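Local coordinates for glycoside Hydrolase Family 43_12 (Metagenome, PDB 7JVH), which probably hydrolyses glycosidic bonds in plant cell-wall polysaccharides such as arabinoxylan, at residues G37-D40 and I41-K44; F376-N379 and G380-Y384; V490-Q493 and R494-D497. One frame throughout, in Å; residues are numbered along the deposited sequence.

Interaction 1: G37-D40 and I41-K44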
# COMPACT_ATOMS: atom_id res chain seq x y z
N GLY A 37 -2.83 16.74 -5.69
CA GLY A 37 -2.51 15.91 -6.84
C GLY A 37 -2.80 16.69 -8.11
O GLY A 37 -3.78 17.44 -8.16
N GLU A 38 -1.94 16.53 -9.12
CA GLU A 38 -1.95 17.35 -10.34
C GLU A 38 -1.50 16.50 -11.54
O GLU A 38 -0.65 16.93 -12.33
CB GLU A 38 -1.01 18.57 -10.23
CG GLU A 38 -1.20 19.48 -9.02
CD GLU A 38 0.06 20.29 -8.68
OE1 GLU A 38 1.16 19.72 -8.52
OE2 GLU A 38 -0.03 21.53 -8.55
N ASP A 39 -2.07 15.30 -11.68
CA ASP A 39 -1.73 14.42 -12.78
C ASP A 39 -2.44 14.80 -14.09
O ASP A 39 -3.62 15.20 -14.09
CB ASP A 39 -2.02 12.96 -12.43
CG ASP A 39 -0.90 12.33 -11.61
OD1 ASP A 39 0.27 12.83 -11.69
OD2 ASP A 39 -1.20 11.33 -10.88
N ASP A 40 -1.67 14.71 -15.18
CA ASP A 40 -2.11 15.00 -16.53
C ASP A 40 -3.35 14.18 -16.94
O ASP A 40 -4.30 14.71 -17.51
CB ASP A 40 -0.97 14.72 -17.51
CG ASP A 40 0.22 15.62 -17.30
OD1 ASP A 40 0.12 16.66 -16.61
OD2 ASP A 40 1.30 15.29 -17.83
N ILE A 41 -3.31 12.87 -16.63
CA ILE A 41 -4.29 11.92 -17.10
C ILE A 41 -5.74 12.29 -16.71
O ILE A 41 -6.66 12.08 -17.49
CB ILE A 41 -3.95 10.47 -16.64
CG1 ILE A 41 -4.69 9.43 -17.49
CG2 ILE A 41 -4.26 10.27 -15.17
CD1 ILE A 41 -4.16 9.32 -18.90
N TYR A 42 -5.91 12.81 -15.50
CA TYR A 42 -7.21 13.15 -14.96
C TYR A 42 -7.70 14.47 -15.55
O TYR A 42 -8.89 14.62 -15.86
CB TYR A 42 -7.18 13.25 -13.44
CG TYR A 42 -6.69 11.98 -12.77
CD1 TYR A 42 -7.39 10.80 -12.94
CD2 TYR A 42 -5.55 11.97 -11.96
CE1 TYR A 42 -6.97 9.64 -12.34
CE2 TYR A 42 -5.12 10.80 -11.35
CZ TYR A 42 -5.84 9.64 -11.55
OH TYR A 42 -5.44 8.47 -10.95
N ALA A 43 -6.77 15.43 -15.71
CA ALA A 43 -7.04 16.73 -16.31
C ALA A 43 -7.47 16.62 -17.78
O ALA A 43 -8.32 17.37 -18.24
CB ALA A 43 -5.82 17.63 -16.17
N LYS A 44 -6.85 15.68 -18.50
CA LYS A 44 -7.12 15.40 -19.91
C LYS A 44 -8.33 14.49 -20.17
O LYS A 44 -8.78 14.40 -21.30
CB LYS A 44 -5.91 14.78 -20.57
CG LYS A 44 -4.67 15.67 -20.63
CD LYS A 44 -3.45 14.96 -21.20
CE LYS A 44 -3.86 14.09 -22.39
NZ LYS A 44 -2.75 13.84 -23.33
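The ring of Tyr42 lies alongside the side chain of Asp39, three residues earlier, and the two point the same way. Asp39 CB meets the CD2 side of the ring obliquely, with CB 3.7 Å from Tyr42 CD2. The carboxylate and ring planes are 31° apart, so the two flat groups are neither stacked nor perpendicular. One ring face is covered from within the helix: Ile41 CG2 sits over its centre, 3.7 Å above the plane. Tyr53, outside the turn, meets the ring edge to face.

This contact is the turn where strand 28-37 gives way to the short helix 40-43. Asp39 holds the N-cap position, but its carboxylate caps no backbone N-H of the helix. The carboxylate runs alongside the Tyr42 ring instead, with Asp39 CG anti to its own carbonyl carbon (chi1 -82°), and is held by residues outside the turn. Its OD2 forms a salt bridge with Arg323, and its OD1 accepts a hydrogen bond from the backbone N of Lys442. Asp40 OD1 pairs with the side chain of the same Lys442.

The helical turn is closed by the backbone bond from Lys44 N to Asp40 O, 2.9 Å long. The N-H points fairly straight at the oxygen, at 153°. The side chain of Lys44 runs past the same carbonyl, with Lys44 CG 3.3 Å from Asp40 O. Ala43 CB packs on this oxygen too, at 3.6 Å from Asp40 O. The charged ends do not meet: Lys44 NZ is 7.0 Å from Asp40 OD2.

The chemistry is therefore divided. Carbon contacts and the Lys44 N to Asp40 O bond probably help hold the turn. The salt bridges of the two aspartates probably stabilise their charged form and tie this turn to Arg323 and the start of strand 442-451.

Interaction 2: F376-N379 and G380-Y384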
# COMPACT_ATOMS: atom_id res chain seq x y z
N PHE A 376 -15.89 10.25 1.96
CA PHE A 376 -15.42 9.24 0.99
C PHE A 376 -13.97 9.51 0.60
O PHE A 376 -13.57 10.66 0.54
CB PHE A 376 -16.30 9.25 -0.25
CG PHE A 376 -17.61 8.57 -0.02
CD1 PHE A 376 -17.67 7.21 0.20
CD2 PHE A 376 -18.78 9.30 0.05
CE1 PHE A 376 -18.88 6.59 0.44
CE2 PHE A 376 -19.99 8.67 0.29
CZ PHE A 376 -20.03 7.32 0.49
N PHE A 377 -13.27 8.43 0.31
CA PHE A 377 -11.89 8.45 -0.10
C PHE A 377 -11.78 9.18 -1.44
O PHE A 377 -12.63 8.98 -2.31
CB PHE A 377 -11.39 7.01 -0.22
CG PHE A 377 -9.89 6.86 -0.18
CD1 PHE A 377 -9.19 7.14 0.98
CD2 PHE A 377 -9.19 6.40 -1.28
CE1 PHE A 377 -7.81 6.98 1.03
CE2 PHE A 377 -7.82 6.26 -1.25
CZ PHE A 377 -7.12 6.53 -0.08
N PRO A 378 -10.76 10.05 -1.64
CA PRO A 378 -10.66 10.83 -2.88
C PRO A 378 -10.20 10.01 -4.07
O PRO A 378 -9.84 8.86 -3.91
CB PRO A 378 -9.60 11.87 -2.53
CG PRO A 378 -8.73 11.19 -1.53
CD PRO A 378 -9.65 10.32 -0.71
N ASN A 379 -10.28 10.60 -5.26
CA ASN A 379 -9.66 10.09 -6.48
C ASN A 379 -9.49 11.25 -7.46
O ASN A 379 -9.78 12.41 -7.12
CB ASN A 379 -10.47 8.94 -7.09
CG ASN A 379 -9.57 7.89 -7.73
OD1 ASN A 379 -8.90 8.16 -8.74
ND2 ASN A 379 -9.52 6.71 -7.14
N GLY A 380 -8.99 10.96 -8.66
CA GLY A 380 -8.64 12.01 -9.61
C GLY A 380 -7.61 12.97 -9.02
O GLY A 380 -6.74 12.57 -8.26
N ASN A 381 -7.72 14.24 -9.41
CA ASN A 381 -6.92 15.33 -8.87
C ASN A 381 -7.74 16.07 -7.83
O ASN A 381 -8.90 16.38 -8.05
CB ASN A 381 -6.46 16.27 -9.97
CG ASN A 381 -5.35 15.69 -10.80
OD1 ASN A 381 -4.62 14.83 -10.33
ND2 ASN A 381 -5.21 16.14 -12.03
N PHE A 382 -7.12 16.32 -6.67
CA PHE A 382 -7.79 16.84 -5.50
C PHE A 382 -6.77 17.46 -4.56
O PHE A 382 -5.57 17.37 -4.79
CB PHE A 382 -8.57 15.74 -4.80
CG PHE A 382 -7.71 14.62 -4.28
CD1 PHE A 382 -7.14 14.67 -3.03
CD2 PHE A 382 -7.47 13.50 -5.07
CE1 PHE A 382 -6.36 13.64 -2.57
CE2 PHE A 382 -6.70 12.46 -4.60
CZ PHE A 382 -6.13 12.53 -3.35
N THR A 383 -7.27 18.11 -3.51
CA THR A 383 -6.47 18.73 -2.48
C THR A 383 -6.98 18.24 -1.14
O THR A 383 -8.19 18.29 -0.88
CB THR A 383 -6.52 20.26 -2.54
OG1 THR A 383 -5.73 20.70 -3.65
CG2 THR A 383 -5.99 20.90 -1.28
N TYR A 384 -6.04 17.75 -0.31
CA TYR A 384 -6.30 17.36 1.06
C TYR A 384 -5.52 18.31 1.97
O TYR A 384 -4.29 18.29 1.99
CB TYR A 384 -5.89 15.92 1.29
CG TYR A 384 -5.94 15.45 2.73
CD1 TYR A 384 -6.99 15.82 3.56
CD2 TYR A 384 -4.94 14.62 3.26
CE1 TYR A 384 -7.04 15.40 4.88
CE2 TYR A 384 -5.00 14.18 4.58
CZ TYR A 384 -6.05 14.57 5.38
OH TYR A 384 -6.14 14.17 6.69
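This contact is the turn that leads the chain into strand 383-386 of the C-terminal beta-sandwich, and it is closed by a CH-pi contact between Pro378 and Phe382. The pyrrolidine ring lies over one face of the aromatic ring. Pro378 CB stands above the ring centre, 3.4 Å from the centroid and only 4° off the normal. Pro378 CG reaches the far end of the ring, 3.4 Å from Phe382 CZ. Phe382 turns its ring back over the turn by placing CG between its backbone N and carbonyl carbon (chi1 62°). An alanine here would remove the whole ring, and the Pro378 CB and CG atoms would probably lose their aromatic cover.

His440 also meets the Phe382 ring, with the two planes steeply inclined. The carbonyl oxygen of Gly380 accepts hydrogen bonds from His440 and Gln58, and Asn379 ND2 gives one to the carbonyl of Pro55. These bonds tie the turn to loops around it.

Gly380 adopts a positive phi of 58°. A CB on it would fall too close to Asn379 O, so a side chain would be hard to fit. Asn379 O also approaches the Phe382 ring obliquely, 3.3 Å from CD2. The Asn379 amide turns to the next peptide, where OD1 accepts a hydrogen bond from Gly380 N at 2.8 Å.

Interaction 3: V490-Q493 and R494-D497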
# COMPACT_ATOMS: atom_id res chain seq x y z
N VAL A 490 20.93 8.96 -0.86
CA VAL A 490 20.70 8.19 -2.07
C VAL A 490 21.39 6.82 -1.97
O VAL A 490 22.61 6.76 -1.81
CB VAL A 490 21.27 8.94 -3.29
CG1 VAL A 490 20.86 8.23 -4.58
CG2 VAL A 490 20.80 10.40 -3.29
N ARG A 491 20.61 5.73 -2.07
CA ARG A 491 21.14 4.35 -2.12
C ARG A 491 20.41 3.48 -3.13
O ARG A 491 19.31 2.99 -2.86
CB ARG A 491 21.09 3.67 -0.74
CG ARG A 491 21.71 2.25 -0.74
CD ARG A 491 21.53 1.53 0.58
NE ARG A 491 20.13 1.32 0.86
CZ ARG A 491 19.59 1.08 2.06
NH1 ARG A 491 20.35 0.98 3.15
NH2 ARG A 491 18.26 0.95 2.13
N PRO A 492 21.00 3.22 -4.32
CA PRO A 492 20.40 2.26 -5.26
C PRO A 492 20.38 0.82 -4.72
O PRO A 492 21.19 0.47 -3.87
CB PRO A 492 21.31 2.36 -6.50
CG PRO A 492 22.57 2.99 -6.03
CD PRO A 492 22.24 3.83 -4.83
N GLN A 493 19.42 0.03 -5.21
CA GLN A 493 19.19 -1.36 -4.84
C GLN A 493 20.39 -2.15 -4.31
O GLN A 493 20.38 -2.64 -3.18
CB GLN A 493 18.67 -2.11 -6.06
CG GLN A 493 17.17 -2.13 -6.16
CD GLN A 493 16.69 -2.96 -7.31
OE1 GLN A 493 16.20 -4.08 -7.11
NE2 GLN A 493 16.83 -2.43 -8.52
N ARG A 494 21.41 -2.28 -5.17
CA ARG A 494 22.49 -3.25 -4.99
C ARG A 494 23.68 -2.73 -4.17
O ARG A 494 24.62 -3.48 -3.92
CB ARG A 494 22.98 -3.70 -6.38
CG ARG A 494 21.92 -4.46 -7.17
CD ARG A 494 21.71 -5.82 -6.52
NE ARG A 494 20.72 -6.64 -7.21
CZ ARG A 494 19.40 -6.50 -7.08
NH1 ARG A 494 18.89 -5.57 -6.27
NH2 ARG A 494 18.57 -7.30 -7.75
N GLN A 495 23.62 -1.46 -3.76
CA GLN A 495 24.73 -0.79 -3.09
C GLN A 495 24.50 -0.80 -1.58
O GLN A 495 23.38 -0.63 -1.11
CB GLN A 495 24.87 0.63 -3.65
CG GLN A 495 25.88 1.56 -2.99
CD GLN A 495 25.83 2.97 -3.59
OE1 GLN A 495 25.76 3.11 -4.81
NE2 GLN A 495 25.83 4.03 -2.74
N LYS A 496 25.58 -1.04 -0.82
CA LYS A 496 25.54 -1.17 0.63
C LYS A 496 25.72 0.19 1.30
O LYS A 496 24.98 0.55 2.23
CB LYS A 496 26.64 -2.12 1.13
CG LYS A 496 26.57 -2.39 2.64
CD LYS A 496 27.86 -2.97 3.20
CE LYS A 496 28.93 -1.91 3.33
NZ LYS A 496 29.96 -2.34 4.31
N ASP A 497 26.72 0.94 0.81
CA ASP A 497 27.11 2.21 1.36
C ASP A 497 26.19 3.35 0.93
O ASP A 497 25.68 3.37 -0.18
CB ASP A 497 28.56 2.52 0.95
CG ASP A 497 29.56 1.57 1.60
OD1 ASP A 497 29.32 1.13 2.75
OD2 ASP A 497 30.60 1.32 0.97
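Gln495 lays its side chain obliquely across the ring of Pro492. Its amide oxygen meets the ring carbons, with Gln495 OE1 3.4 Å from Pro492 CG. The backbones of these two residues close a beta turn, as Gln495 N donates to Pro492 O at 3.1 Å. That donor sits above the carbonyl plane, about 40° out of it. The turn reverses the chain in the surface loop between strands 482-489 and 501-507 of the C-terminal domain.

With CG anti to the backbone N (chi1 174°) and an extended chain, Gln495 carries its amide to the carbonyl of Asp497. The bond from Gln495 NE2 to Asp497 O is 2.6 Å long. Arg491 crosses nearby with its aliphatic part, and Arg491 CD is 3.3 Å from Gln495 O. Its guanidinium has a long, weak ion pair with Glu467.

At the tip, Gln493 and Arg494 run side by side, their amide and guanidinium planes 77° apart. Arg494 NH1 gives a weak bond to Gln493 OE1 at 3.2 Å. Phe552 of helix 550-553 packs on Val490 and Pro492. Within the turn, the Gln495 backbone bond and amide probably do most to set its shape, and the weak pair probably adds little.

Along the chain the three contacts come in the order 1, 2, 3. Interactions 1 and 2 are neighbours, with centres 12 Å apart. They lie where the antiparallel strands 28-37 and 383-386 of one sandwich sheet end and begin, beside the family 43 catalytic region. Two probable hydrogen bonds join them, Asn381 ND2 to Asp39 O at 2.8 Å and Gly37 N to Phe382 O at 2.9 Å. The chain thus leaves the sandwich at 37-44 and re-enters it at 376-384, side by side. Interaction 3 lies in the loop joining strands 482-489 and 501-507 of the six-stranded sheet. Its centre is 32 Å from that of interaction 1 and 34 Å from that of interaction 2, and it touches neither.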